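Local coordinates for protein aspartate semialdehyde dehydrogenase (Francisella tularensis subsp. tularensis, PDB 4WOJ) that probably catalyses the NADPH-dependent reductive dephosphorylation of L-aspartyl-4-phosphate to L-aspartate-semialdehyde, a step in lysine, methionine and threonine biosynthesis, at residues K242-A247 with G265-V270. Sequence-based numbering, arbitrary orientation.
Sequences KEEYKA and GICVRV
Beside the predicted active site, the first turn of helix 242-255 meets segment 265-270, which runs on from strand 263-266, outermost in its sheet within this chain, with Glu-243 and Glu-244 both directed at Cys-267. The backbone N of Cys-267 gives a nearly straight hydrogen bond to Glu-244 OE2 (3.0 Å, N-H...O angle 174°), arriving on the anti side of the carboxylate, 17° out of its plane. A water donates to this same OE2 and to Cys-267 O, so the carboxylate holds the backbone of Cys-267 both directly and through the water. Glutamate suits the place because its chain, extended beyond CG, reaches across from the helix. Glu-244 OE1 accepts from Thr-241 N and forms salt bridges with Arg-333 and Lys-335 of the second subunit, which links this part of the dimerisation domain to the dimer interface and probably stabilises the buried charge. Cys-267 SG, small and weakly polar, fits against the methylenes of both glutamates, 3.6 Å from Glu-244 CG and 3.7 Å from Glu-243 CG. A bend at chi2 (65°) then carries the Glu-243 carboxylate on, close to the predicted nucleophile Cys-141; OE2 accepts from Asn-140 ND2, and Lys-246 NZ gives OE1 a weak hydrogen bond within a salt bridge (3.3 Å).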
loop_
_atom_site.group_PDB
_atom_site.type_symbol
_atom_site.label_atom_id
_atom_site.label_comp_id
_atom_site.label_asym_id
_atom_site.label_seq_id
_atom_site.Cartn_x
_atom_site.Cartn_y
_atom_site.Cartn_z
ATOM N N LYS B 242 -7.198 14.594 7.392
ATOM C CA LYS B 242 -6.509 15.869 7.201
ATOM C C LYS B 242 -5.309 15.639 6.279
ATOM O O LYS B 242 -5.013 16.483 5.416
ATOM C CB LYS B 242 -6.103 16.515 8.522
ATOM C CG LYS B 242 -5.908 18.030 8.442
ATOM C CD LYS B 242 -6.172 18.692 9.795
ATOM C CE LYS B 242 -4.950 18.694 10.718
ATOM N NZ LYS B 242 -4.267 20.024 10.714
ATOM N N GLU B 243 -4.674 14.471 6.434
ATOM C CA GLU B 243 -3.562 14.050 5.574
ATOM C C GLU B 243 -3.869 14.133 4.101
ATOM O O GLU B 243 -3.022 14.558 3.311
ATOM C CB GLU B 243 -3.157 12.608 5.900
ATOM C CG GLU B 243 -1.818 12.170 5.296
ATOM C CD GLU B 243 -0.634 12.934 5.861
ATOM O OE1 GLU B 243 -0.813 13.701 6.833
ATOM O OE2 GLU B 243 0.501 12.745 5.349
ATOM N N GLU B 244 -5.094 13.727 3.758
ATOM C CA GLU B 244 -5.605 13.653 2.373
ATOM C C GLU B 244 -6.065 15.012 1.801
ATOM O O GLU B 244 -5.795 15.333 0.651
ATOM C CB GLU B 244 -6.774 12.658 2.319
ATOM C CG GLU B 244 -6.365 11.233 2.675
ATOM C CD GLU B 244 -7.512 10.332 3.120
ATOM O OE1 GLU B 244 -8.661 10.799 3.318
ATOM O OE2 GLU B 244 -7.261 9.126 3.280
ATOM N N TYR B 245 -6.758 15.803 2.606
ATOM C CA TYR B 245 -7.147 17.158 2.206
ATOM C C TYR B 245 -5.888 18.052 1.948
ATOM O O TYR B 245 -5.934 18.955 1.130
ATOM C CB TYR B 245 -8.090 17.777 3.279
ATOM C CG TYR B 245 -8.001 19.283 3.395
ATOM C CD1 TYR B 245 -8.881 20.116 2.714
ATOM C CD2 TYR B 245 -7.001 19.874 4.178
ATOM C CE1 TYR B 245 -8.762 21.493 2.825
ATOM C CE2 TYR B 245 -6.871 21.250 4.296
ATOM C CZ TYR B 245 -7.746 22.055 3.623
ATOM O OH TYR B 245 -7.581 23.417 3.762
ATOM N N LYS B 246 -4.806 17.844 2.706
ATOM C CA LYS B 246 -3.566 18.612 2.518
ATOM C C LYS B 246 -3.074 18.552 1.091
ATOM O O LYS B 246 -2.510 19.511 0.578
ATOM C CB LYS B 246 -2.404 18.060 3.356
ATOM C CG LYS B 246 -2.495 18.324 4.841
ATOM C CD LYS B 246 -1.229 17.904 5.573
ATOM C CE LYS B 246 -1.389 17.989 7.094
ATOM N NZ LYS B 246 -1.826 16.686 7.699
ATOM N N ALA B 247 -3.212 17.389 0.476
ATOM C CA ALA B 247 -2.686 17.214 -0.850
ATOM C C ALA B 247 -3.129 18.320 -1.821
ATOM O O ALA B 247 -2.294 19.050 -2.321
ATOM C CB ALA B 247 -3.004 15.832 -1.397
ATOM N N GLY B 265 -7.502 10.817 -3.143
ATOM C CA GLY B 265 -7.233 9.421 -3.006
ATOM C C GLY B 265 -7.236 9.083 -1.521
ATOM O O GLY B 265 -7.900 9.758 -0.718
ATOM N N ILE B 266 -6.497 8.037 -1.164
ATOM C CA ILE B 266 -6.412 7.637 0.197
ATOM C C ILE B 266 -4.973 7.537 0.705
ATOM O O ILE B 266 -4.078 7.051 0.003
ATOM C CB ILE B 266 -7.080 6.296 0.373
ATOM C CG1 ILE B 266 -7.377 6.065 1.866
ATOM C CG2 ILE B 266 -6.185 5.201 -0.228
ATOM C CD1 ILE B 266 -7.786 4.657 2.199
ATOM N N CYS B 267 -4.795 7.938 1.963
ATOM C CA CYS B 267 -3.519 7.844 2.645
ATOM C C CYS B 267 -3.486 6.655 3.651
ATOM O O CYS B 267 -4.310 6.556 4.540
ATOM C CB CYS B 267 -3.176 9.201 3.288
ATOM S SG CYS B 267 -2.894 10.563 2.101
ATOM N N VAL B 268 -2.507 5.774 3.503
ATOM C CA VAL B 268 -2.450 4.529 4.256
ATOM C C VAL B 268 -1.079 4.357 4.896
ATOM O O VAL B 268 -0.054 4.526 4.246
ATOM C CB VAL B 268 -2.701 3.312 3.364
ATOM C CG1 VAL B 268 -2.860 2.029 4.193
ATOM C CG2 VAL B 268 -3.952 3.508 2.467
ATOM N N ARG B 269 -1.083 4.056 6.182
ATOM C CA ARG B 269 0.112 3.762 6.884
ATOM C C ARG B 269 0.456 2.316 6.674
ATOM O O ARG B 269 -0.451 1.448 6.757
ATOM C CB ARG B 269 -0.095 4.030 8.377
ATOM C CG ARG B 269 1.183 4.020 9.129
ATOM C CD ARG B 269 1.994 5.228 8.768
ATOM N NE ARG B 269 1.586 6.388 9.533
ATOM C CZ ARG B 269 1.958 7.628 9.250
ATOM N NH1 ARG B 269 2.700 7.904 8.173
ATOM N NH2 ARG B 269 1.557 8.614 10.031
ATOM N N VAL B 270 1.733 2.062 6.347
ATOM C CA VAL B 270 2.250 0.676 6.116
ATOM C C VAL B 270 3.536 0.456 6.907
ATOM O O VAL B 270 4.098 1.436 7.399
ATOM C CB VAL B 270 2.524 0.356 4.629
ATOM C CG1 VAL B 270 1.241 0.471 3.799
ATOM C CG2 VAL B 270 3.640 1.241 4.073
HETATM O O HOH W 1 -6.024 8.368 5.564
#